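Local coordinates for Low molecular weight protein-tyrosine-phosphatase PtpA (Staphylococcus aureus, PDB 3ROF) that catalyses the hydrolysis of phosphotyrosine in proteins and probably acts as a secreted effector that counteracts host defences during infection, at residues Ile17-Met22 / Pro124-Thr129; Leu51-His56 / Met73-Phe78; Lys111-Ser116 / Tyr136-Ser141. One frame throughout, in Å; residues are numbered along the deposited sequence.

Contact 1. Residues Ile17-Met22 / Pro124-Thr129; sequences ICRSPM and PDPYYT. With PO4 (phosphate ion), chain C.
Cys18 and Tyr127 mark the closest backbone approach, with CA atoms 6.6 Å apart, and Arg19 and Asp125 follow with a CA separation of 7.1 Å. Each segment runs from a loop into the first turn of a helix, starting at Arg19 and at Pro126. Between them sits a phosphate ion. Ile17 N and Cys18 N both donate to its O4, while O1 is gripped twice by one residue, from Arg19 N at 2.8 Å and, nearly straight (176°), from Arg19 NE at 2.8 Å. A bend at chi3 of Arg19 swings the guanidinium round so that it meets the phosphate edge-on, and NH2 reaches O2 at 2.9 Å. Gly15 N adds a further bond to the ion, and Asp91 and Val123 O hold Arg19 NH1.

Over one face of that guanidinium lies Asp125, its carboxylate plane only 9° from parallel. The long ion pair between Arg19 NH2 and Asp125 OD2 rests on charge alone, because the oxygen lies well out of the guanidinium plane and no N-H aims at it. Asp125 OD1 comes to 2.6 Å from phosphate O3; it also caps the helix, taking Tyr127 N at 3.0 Å from 53° above the carboxylate plane. OD2 is hydrogen-bonded to a polar side chain of the bound peptide. The Pro126 ring makes apolar contacts: its CG touches Cys18 CB at 3.6 Å, and its CD lies against Arg19 CG. At the outer side, Ile17 CD1 meets the edge of the Tyr127 ring.

Residues 17-19 complete the CX5R phosphate-binding loop begun by Cys13, the probable nucleophile. The ion, probably from the crystallisation liquor, sits where a substrate's phosphate group would be expected, between the probable active-site Arg19 and the probable proton donor Asp125.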
loop_
_atom_site.group_PDB
_atom_site.type_symbol
_atom_site.label_atom_id
_atom_site.label_comp_id
_atom_site.label_asym_id
_atom_site.label_seq_id
_atom_site.Cartn_x
_atom_site.Cartn_y
_atom_site.Cartn_z
ATOM N N ILE A 17 -5.138 -5.027 7.134
ATOM C CA ILE A 17 -5.092 -6.474 7.195
ATOM C C ILE A 17 -5.263 -7.138 5.842
ATOM O O ILE A 17 -4.756 -8.251 5.678
ATOM C CB ILE A 17 -6.069 -7.055 8.266
ATOM C CG1 ILE A 17 -7.504 -6.531 8.077
ATOM C CG2 ILE A 17 -5.555 -6.784 9.650
ATOM C CD1 ILE A 17 -8.530 -7.341 8.825
ATOM N N CYS A 18 -5.947 -6.506 4.889
ATOM C CA CYS A 18 -6.199 -7.194 3.613
ATOM C C CYS A 18 -5.414 -6.526 2.496
ATOM O O CYS A 18 -4.428 -7.105 1.979
ATOM C CB CYS A 18 -7.682 -7.229 3.261
ATOM S SG CYS A 18 -8.704 -8.117 4.477
ATOM N N ARG A 19 -5.828 -5.353 2.067
ATOM C CA ARG A 19 -5.297 -4.755 0.829
ATOM C C ARG A 19 -3.894 -4.208 0.941
ATOM O O ARG A 19 -3.009 -4.565 0.164
ATOM C CB ARG A 19 -6.237 -3.661 0.317
ATOM C CG ARG A 19 -7.561 -4.199 -0.183
ATOM C CD ARG A 19 -8.649 -3.136 -0.355
ATOM N NE ARG A 19 -9.053 -2.637 0.933
ATOM C CZ ARG A 19 -9.839 -1.599 1.131
ATOM N NH1 ARG A 19 -10.367 -0.977 0.083
ATOM N NH2 ARG A 19 -10.111 -1.183 2.366
ATOM N N SER A 20 -3.659 -3.302 1.891
ATOM C CA SER A 20 -2.345 -2.689 1.940
ATOM C C SER A 20 -1.239 -3.666 2.345
ATOM O O SER A 20 -0.139 -3.518 1.837
ATOM C CB SER A 20 -2.328 -1.399 2.762
ATOM O OG SER A 20 -2.629 -1.586 4.139
ATOM N N PRO A 21 -1.472 -4.679 3.212
ATOM C CA PRO A 21 -0.391 -5.629 3.429
ATOM C C PRO A 21 -0.079 -6.408 2.153
ATOM O O PRO A 21 1.078 -6.728 1.870
ATOM C CB PRO A 21 -0.929 -6.557 4.546
ATOM C CG PRO A 21 -1.916 -5.697 5.272
ATOM C CD PRO A 21 -2.593 -4.897 4.162
ATOM N N MET A 22 -1.122 -6.778 1.403
ATOM C CA MET A 22 -0.868 -7.508 0.186
ATOM C C MET A 22 0.014 -6.688 -0.769
ATOM O O MET A 22 0.993 -7.186 -1.342
ATOM C CB MET A 22 -2.182 -7.897 -0.517
ATOM C CG MET A 22 -1.931 -8.918 -1.566
ATOM S SD MET A 22 -3.304 -9.229 -2.703
ATOM C CE MET A 22 -4.582 -9.807 -1.595
ATOM N N PRO A 124 -11.887 -2.803 -4.216
ATOM C CA PRO A 124 -12.906 -3.211 -3.228
ATOM C C PRO A 124 -12.307 -3.951 -2.060
ATOM O O PRO A 124 -11.315 -4.625 -2.197
ATOM C CB PRO A 124 -13.845 -4.138 -4.014
ATOM C CG PRO A 124 -13.587 -3.795 -5.457
ATOM C CD PRO A 124 -12.090 -3.464 -5.506
ATOM N N ASP A 125 -12.928 -3.824 -0.908
ATOM C CA ASP A 125 -12.383 -4.378 0.318
ATOM C C ASP A 125 -12.724 -5.860 0.458
ATOM O O ASP A 125 -13.906 -6.226 0.641
ATOM C CB ASP A 125 -12.946 -3.601 1.511
ATOM C CG ASP A 125 -12.312 -3.974 2.840
ATOM O OD1 ASP A 125 -11.492 -4.914 2.876
ATOM O OD2 ASP A 125 -12.654 -3.291 3.843
ATOM N N PRO A 126 -11.727 -6.749 0.363
ATOM C CA PRO A 126 -12.014 -8.180 0.424
ATOM C C PRO A 126 -12.298 -8.664 1.833
ATOM O O PRO A 126 -12.713 -9.824 1.976
ATOM C CB PRO A 126 -10.743 -8.790 -0.143
ATOM C CG PRO A 126 -9.654 -7.861 0.368
ATOM C CD PRO A 126 -10.273 -6.478 0.271
ATOM N N TYR A 127 -12.208 -7.815 2.841
ATOM C CA TYR A 127 -12.737 -8.157 4.159
ATOM C C TYR A 127 -14.198 -8.594 4.004
ATOM O O TYR A 127 -14.671 -9.482 4.718
ATOM C CB TYR A 127 -12.659 -6.936 5.062
ATOM C CG TYR A 127 -13.184 -7.135 6.448
ATOM C CD1 TYR A 127 -12.317 -7.483 7.447
ATOM C CD2 TYR A 127 -14.510 -6.878 6.775
ATOM C CE1 TYR A 127 -12.738 -7.618 8.759
ATOM C CE2 TYR A 127 -14.956 -6.998 8.089
ATOM C CZ TYR A 127 -14.058 -7.373 9.071
ATOM O OH TYR A 127 -14.480 -7.494 10.380
ATOM N N TYR A 128 -14.917 -7.922 3.093
ATOM C CA TYR A 128 -16.283 -8.263 2.773
ATOM C C TYR A 128 -16.355 -9.212 1.598
ATOM O O TYR A 128 -17.033 -10.240 1.665
ATOM C CB TYR A 128 -17.089 -6.985 2.488
ATOM C CG TYR A 128 -17.142 -6.035 3.671
ATOM C CD1 TYR A 128 -17.865 -6.371 4.791
ATOM C CD2 TYR A 128 -16.411 -4.862 3.702
ATOM C CE1 TYR A 128 -17.918 -5.582 5.892
ATOM C CE2 TYR A 128 -16.450 -4.024 4.839
ATOM C CZ TYR A 128 -17.210 -4.406 5.931
ATOM O OH TYR A 128 -17.296 -3.641 7.077
ATOM N N THR A 129 -15.727 -8.880 0.475
ATOM C CA THR A 129 -15.994 -9.625 -0.748
ATOM C C THR A 129 -15.353 -11.005 -0.755
ATOM O O THR A 129 -15.749 -11.855 -1.554
ATOM C CB THR A 129 -15.441 -8.905 -1.992
ATOM O OG1 THR A 129 -14.014 -8.905 -1.914
ATOM C CG2 THR A 129 -15.928 -7.459 -2.093
HETATM P P PO4 C . -8.500 -3.806 4.496
HETATM O O1 PO4 C . -8.023 -4.025 3.084
HETATM O O2 PO4 C . -9.025 -2.406 4.718
HETATM O O3 PO4 C . -9.653 -4.827 4.763
HETATM O O4 PO4 C . -7.440 -4.178 5.506
#

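Contact 2. Residues Leu51-His56 / Met73-Phe78; sequences LGEPPH and MISELF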
loop_
_atom_site.group_PDB
_atom_site.type_symbol
_atom_site.label_atom_id
_atom_site.label_comp_id
_atom_site.label_asym_id
_atom_site.label_seq_id
_atom_site.Cartn_x
_atom_site.Cartn_y
_atom_site.Cartn_z
ATOM N N LEU A 51 -4.041 -3.517 16.921
ATOM C CA LEU A 51 -2.765 -3.216 16.318
ATOM C C LEU A 51 -1.810 -4.381 16.512
ATOM O O LEU A 51 -1.885 -5.118 17.509
ATOM C CB LEU A 51 -2.191 -1.932 16.926
ATOM C CG LEU A 51 -3.116 -0.708 16.798
ATOM C CD1 LEU A 51 -2.440 0.527 17.441
ATOM C CD2 LEU A 51 -3.490 -0.463 15.350
ATOM N N GLY A 52 -0.893 -4.562 15.578
ATOM C CA GLY A 52 0.118 -5.577 15.729
ATOM C C GLY A 52 -0.327 -6.949 15.284
ATOM O O GLY A 52 0.318 -7.929 15.651
ATOM N N GLU A 53 -1.401 -7.036 14.518
ATOM C CA GLU A 53 -1.951 -8.301 14.029
ATOM C C GLU A 53 -1.435 -8.652 12.644
ATOM O O GLU A 53 -1.198 -7.766 11.819
ATOM C CB GLU A 53 -3.477 -8.212 13.993
ATOM C CG GLU A 53 -4.114 -7.933 15.347
ATOM C CD GLU A 53 -3.950 -9.055 16.350
ATOM O OE1 GLU A 53 -3.821 -10.209 15.938
ATOM O OE2 GLU A 53 -3.969 -8.763 17.559
ATOM N N PRO A 54 -1.286 -9.945 12.358
ATOM C CA PRO A 54 -0.848 -10.350 11.022
ATOM C C PRO A 54 -1.939 -10.070 9.996
ATOM O O PRO A 54 -3.084 -9.768 10.336
ATOM C CB PRO A 54 -0.569 -11.848 11.185
ATOM C CG PRO A 54 -1.513 -12.257 12.305
ATOM C CD PRO A 54 -1.631 -11.085 13.224
ATOM N N PRO A 55 -1.586 -10.204 8.712
ATOM C CA PRO A 55 -2.598 -9.977 7.679
ATOM C C PRO A 55 -3.741 -10.987 7.794
ATOM O O PRO A 55 -3.639 -12.077 8.349
ATOM C CB PRO A 55 -1.799 -10.158 6.367
ATOM C CG PRO A 55 -0.373 -9.856 6.745
ATOM C CD PRO A 55 -0.256 -10.451 8.137
ATOM N N HIS A 56 -4.857 -10.632 7.188
ATOM C CA HIS A 56 -6.015 -11.503 7.037
ATOM C C HIS A 56 -5.581 -12.801 6.394
ATOM O O HIS A 56 -4.714 -12.836 5.518
ATOM C CB HIS A 56 -7.041 -10.780 6.192
ATOM C CG HIS A 56 -8.396 -11.402 6.132
ATOM N ND1 HIS A 56 -8.684 -12.562 5.454
ATOM C CD2 HIS A 56 -9.580 -10.961 6.628
ATOM C CE1 HIS A 56 -9.972 -12.824 5.553
ATOM N NE2 HIS A 56 -10.540 -11.878 6.269
ATOM N N MET A 73 5.260 -8.465 9.119
ATOM C CA MET A 73 4.283 -7.450 8.744
ATOM C C MET A 73 3.043 -7.565 9.635
ATOM O O MET A 73 2.417 -8.612 9.712
ATOM C CB MET A 73 3.895 -7.622 7.302
ATOM C CG MET A 73 4.993 -7.211 6.328
ATOM S SD MET A 73 4.631 -7.523 4.588
ATOM C CE MET A 73 2.921 -7.009 4.516
ATOM N N ILE A 74 2.727 -6.454 10.285
ATOM C CA ILE A 74 1.638 -6.400 11.254
ATOM C C ILE A 74 0.853 -5.092 11.104
ATOM O O ILE A 74 1.331 -4.092 10.555
ATOM C CB ILE A 74 2.113 -6.642 12.721
ATOM C CG1 ILE A 74 3.175 -5.614 13.105
ATOM C CG2 ILE A 74 2.639 -8.064 12.878
ATOM C CD1 ILE A 74 3.699 -5.713 14.519
ATOM N N SER A 75 -0.351 -5.096 11.646
ATOM C CA SER A 75 -1.248 -3.962 11.473
ATOM C C SER A 75 -0.753 -2.739 12.246
ATOM O O SER A 75 -0.316 -2.830 13.381
ATOM C CB SER A 75 -2.662 -4.338 11.864
ATOM O OG SER A 75 -2.703 -4.724 13.220
ATOM N N GLU A 76 -0.830 -1.601 11.552
ATOM C CA GLU A 76 -0.375 -0.311 12.065
ATOM C C GLU A 76 -1.354 0.783 11.683
ATOM O O GLU A 76 -1.773 0.854 10.553
ATOM C CB GLU A 76 0.986 0.030 11.470
ATOM C CG GLU A 76 2.087 -0.895 11.914
ATOM C CD GLU A 76 3.364 -0.693 11.106
ATOM O OE1 GLU A 76 4.203 0.163 11.513
ATOM O OE2 GLU A 76 3.524 -1.350 10.034
ATOM N N LEU A 77 -1.701 1.608 12.650
ATOM C CA LEU A 77 -2.627 2.713 12.454
ATOM C C LEU A 77 -1.965 3.825 11.675
ATOM O O LEU A 77 -0.806 4.172 11.923
ATOM C CB LEU A 77 -3.053 3.254 13.818
ATOM C CG LEU A 77 -4.140 4.314 13.843
ATOM C CD1 LEU A 77 -5.445 3.781 13.385
ATOM C CD2 LEU A 77 -4.255 4.914 15.228
ATOM N N PHE A 78 -2.714 4.432 10.752
ATOM C CA PHE A 78 -2.313 5.680 10.137
ATOM C C PHE A 78 -2.436 6.785 11.185
ATOM O O PHE A 78 -3.551 7.169 11.545
ATOM C CB PHE A 78 -3.150 5.998 8.895
ATOM C CG PHE A 78 -2.536 7.099 8.057
ATOM C CD1 PHE A 78 -1.737 6.812 6.984
ATOM C CD2 PHE A 78 -2.675 8.440 8.437
ATOM C CE1 PHE A 78 -1.116 7.808 6.248
ATOM C CE2 PHE A 78 -2.058 9.439 7.708
ATOM C CZ PHE A 78 -1.271 9.112 6.604
#
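Ser75 OG is gripped from across the contact and from its flank: Glu53 N donates to it at 3.0 Å with an N-H...O angle of 163°, and Asn50 O is its other hydrogen-bond partner. Gly52 N lies equally close, at 3.0 Å from Ser75 OG. With chi1 at 61° the hydroxyl stands between its own backbone N and carbonyl carbon, which directs it at the Gly52-Glu53 backbone.

Two backbone bonds flank this anchor. Gly52 N donates to Ser75 O at 2.9 Å, and Ser75 N to Glu53 O at 2.8 Å, the latter noticeably bent (137°). Glu53 O also receives the CA-H of Ile74. Neither segment forms a regular strand, yet Ser75 is tied by N, O and OG to two consecutive residues, so the two loops are joined at this one serine. Around it, Ile74 lays CB and CG2 against the Gly52 peptide, with CD1 3.8 Å from Gly52 CA. Leu51 CD2 meets Leu77 CB at 4.0 Å, closing the other end, while Pro55 CD rests on Met73 O.

The contact joins the loop before helix 57-65 to the one leading toward strand 86-89. Pro55 and Met73 pack on Pro21 of helix 19-33, Glu76 and Phe78 pair by backbone bonds with Gly45 of strand 39-45, and Phe78 inserts against helix 92-101.

Contact 3. Residues Lys111-Ser116 / Tyr136-Ser141; sequences KLLEFS and YDMVLS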
loop_
_atom_site.group_PDB
_atom_site.type_symbol
_atom_site.label_atom_id
_atom_site.label_comp_id
_atom_site.label_asym_id
_atom_site.label_seq_id
_atom_site.Cartn_x
_atom_site.Cartn_y
_atom_site.Cartn_z
ATOM N N LYS A 111 -4.283 7.066 -5.556
ATOM C CA LYS A 111 -4.926 5.758 -5.470
ATOM C C LYS A 111 -4.120 4.761 -6.283
ATOM O O LYS A 111 -3.588 5.087 -7.329
ATOM C CB LYS A 111 -6.352 5.806 -5.994
ATOM C CG LYS A 111 -7.291 6.570 -5.112
ATOM C CD LYS A 111 -8.743 6.533 -5.761
ATOM C CE LYS A 111 -9.776 7.326 -5.012
ATOM N NZ LYS A 111 -11.021 7.230 -5.796
ATOM N N LEU A 112 -4.066 3.518 -5.794
ATOM C CA LEU A 112 -3.349 2.441 -6.455
ATOM C C LEU A 112 -3.679 2.372 -7.932
ATOM O O LEU A 112 -2.771 2.223 -8.785
ATOM C CB LEU A 112 -3.664 1.124 -5.791
ATOM C CG LEU A 112 -2.967 -0.105 -6.400
ATOM C CD1 LEU A 112 -1.510 -0.134 -6.058
ATOM C CD2 LEU A 112 -3.624 -1.396 -5.948
ATOM N N LEU A 113 -4.969 2.408 -8.270
ATOM C CA LEU A 113 -5.381 2.132 -9.650
ATOM C C LEU A 113 -5.140 3.304 -10.605
ATOM O O LEU A 113 -5.373 3.160 -11.809
ATOM C CB LEU A 113 -6.818 1.608 -9.671
ATOM C CG LEU A 113 -6.960 0.215 -9.029
ATOM C CD1 LEU A 113 -8.444 -0.159 -8.993
ATOM C CD2 LEU A 113 -6.184 -0.870 -9.780
ATOM N N GLU A 114 -4.639 4.426 -10.091
ATOM C CA GLU A 114 -4.147 5.474 -10.983
ATOM C C GLU A 114 -2.942 4.984 -11.807
ATOM O O GLU A 114 -2.669 5.536 -12.879
ATOM C CB GLU A 114 -3.751 6.731 -10.217
ATOM C CG GLU A 114 -4.892 7.432 -9.599
ATOM C CD GLU A 114 -4.462 8.737 -9.009
ATOM O OE1 GLU A 114 -4.195 9.695 -9.785
ATOM O OE2 GLU A 114 -4.343 8.832 -7.792
ATOM N N PHE A 115 -2.294 3.923 -11.337
ATOM C CA PHE A 115 -1.139 3.320 -12.000
ATOM C C PHE A 115 -1.531 2.099 -12.838
ATOM O O PHE A 115 -0.657 1.368 -13.272
ATOM C CB PHE A 115 -0.097 2.970 -10.969
ATOM C CG PHE A 115 0.433 4.198 -10.255
ATOM C CD1 PHE A 115 1.461 4.954 -10.815
ATOM C CD2 PHE A 115 -0.115 4.611 -9.034
ATOM C CE1 PHE A 115 1.905 6.097 -10.165
ATOM C CE2 PHE A 115 0.309 5.745 -8.395
ATOM C CZ PHE A 115 1.320 6.497 -8.965
ATOM N N SER A 116 -2.825 1.932 -13.095
ATOM C CA SER A 116 -3.347 0.770 -13.755
ATOM C C SER A 116 -4.195 1.154 -14.963
ATOM O O SER A 116 -4.909 2.164 -14.959
ATOM C CB SER A 116 -4.208 -0.041 -12.783
ATOM O OG SER A 116 -4.816 -1.145 -13.414
ATOM N N TYR A 136 -5.186 -9.076 -5.678
ATOM C CA TYR A 136 -3.867 -9.453 -6.192
ATOM C C TYR A 136 -3.719 -9.001 -7.635
ATOM O O TYR A 136 -2.717 -8.377 -8.000
ATOM C CB TYR A 136 -3.707 -10.970 -6.056
ATOM C CG TYR A 136 -2.423 -11.524 -6.614
ATOM C CD1 TYR A 136 -1.253 -11.499 -5.882
ATOM C CD2 TYR A 136 -2.399 -12.076 -7.873
ATOM C CE1 TYR A 136 -0.069 -12.023 -6.400
ATOM C CE2 TYR A 136 -1.236 -12.592 -8.420
ATOM C CZ TYR A 136 -0.085 -12.575 -7.675
ATOM O OH TYR A 136 1.064 -13.114 -8.228
ATOM N N ASP A 137 -4.699 -9.302 -8.487
ATOM C CA ASP A 137 -4.626 -8.929 -9.887
ATOM C C ASP A 137 -4.536 -7.402 -10.029
ATOM O O ASP A 137 -3.787 -6.901 -10.866
ATOM C CB ASP A 137 -5.835 -9.454 -10.655
ATOM C CG ASP A 137 -5.875 -10.953 -10.773
ATOM O OD1 ASP A 137 -4.903 -11.640 -10.511
ATOM O OD2 ASP A 137 -6.952 -11.467 -11.174
ATOM N N MET A 138 -5.280 -6.661 -9.200
ATOM C CA MET A 138 -5.228 -5.204 -9.244
ATOM C C MET A 138 -3.854 -4.691 -8.860
ATOM O O MET A 138 -3.295 -3.800 -9.534
ATOM C CB MET A 138 -6.300 -4.606 -8.336
ATOM C CG MET A 138 -7.659 -4.631 -9.007
ATOM S SD MET A 138 -8.947 -4.103 -7.861
ATOM C CE MET A 138 -10.293 -3.752 -9.008
ATOM N N VAL A 139 -3.250 -5.229 -7.798
ATOM C CA VAL A 139 -1.897 -4.802 -7.451
ATOM C C VAL A 139 -0.904 -5.119 -8.566
ATOM O O VAL A 139 -0.098 -4.265 -8.941
ATOM C CB VAL A 139 -1.426 -5.480 -6.135
ATOM C CG1 VAL A 139 0.027 -5.083 -5.837
ATOM C CG2 VAL A 139 -2.316 -5.067 -4.980
ATOM N N LEU A 140 -0.990 -6.310 -9.149
ATOM C CA LEU A 140 -0.070 -6.643 -10.236
ATOM C C LEU A 140 -0.249 -5.699 -11.416
ATOM O O LEU A 140 0.712 -5.378 -12.125
ATOM C CB LEU A 140 -0.241 -8.095 -10.691
ATOM C CG LEU A 140 0.784 -9.043 -10.092
ATOM C CD1 LEU A 140 0.725 -9.081 -8.573
ATOM C CD2 LEU A 140 0.581 -10.419 -10.694
ATOM N N SER A 141 -1.460 -5.202 -11.659
ATOM C CA SER A 141 -1.692 -4.339 -12.793
ATOM C C SER A 141 -1.033 -2.970 -12.612
ATOM O O SER A 141 -0.777 -2.274 -13.590
ATOM C CB SER A 141 -3.170 -4.199 -13.068
ATOM O OG SER A 141 -3.831 -3.283 -12.199
#
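Leu113 and Met138 meet at four side-chain atoms of the methionine. The two leucine methyls lie alongside the methionine chain, CD2 touching Met138 CB at 4.0 Å and CD1 touching the far CE at 4.0 Å. Because the methionine runs extended beyond CG, both methyls find partners along its length. Beside this pair, Leu112 sends CD2 to Val139 CG2 at 4.0 Å, the two side chains crossing at about a right angle. All four residues are buried, and their spacing is that of ordinary close van der Waals contact.

The packing fits the low molecular weight phosphatase fold, a four-stranded parallel sheet flanked by helices. Strand 108-111, an outermost strand, gives way to the 3-10 turn 112-114, which lies against helix 132-153; on the same helix Val139 also meets Ala23 and Ile26 of helix 19-33. The turn is held by Lys111 N donating to the anti lone pair of Glu114 OE2, at 2.8 Å.

Toward solvent the contact changes character and becomes a short chain of hydrogen bonds. Ser116 OG donates to Ser141 OG at 2.6 Å, and Ser141 OG in turn donates to Met138 O at 2.8 Å, one turn earlier in the helix. Ser116, with OG swung opposite its backbone N (chi1 176°), can reach across, and its oxygen accepts from Met118 N. Both serines are partly exposed. Next to them Phe115 O is hydrogen-bonded to Asn145, while the ring of Phe115 leads away to pack on Leu146.

In the fold
From the N terminus the chain passes through strand 7-13 into residues 17-22 and helix 19-33, opening the long loop that contact 1 closes at 124-129. Contact 2 lies wholly within that loop, bridging the chain before helix 57-65 to the chain after it. Contact 3 opens at 111-116, still inside the loop, but ends on helix 132-153, so it crosses contact 1; contacts 2 and 3 follow in series, their centres 21 Å apart on opposite sides of the chain's centre. Contact 1 touches both: Ile17 and Cys18 meet His56, and Pro124 and Met22 meet Met138 and Tyr136. It thus ties contact 2's surface loops to helix 132-153, which contact 3 joins to the end of edge strand 108-111.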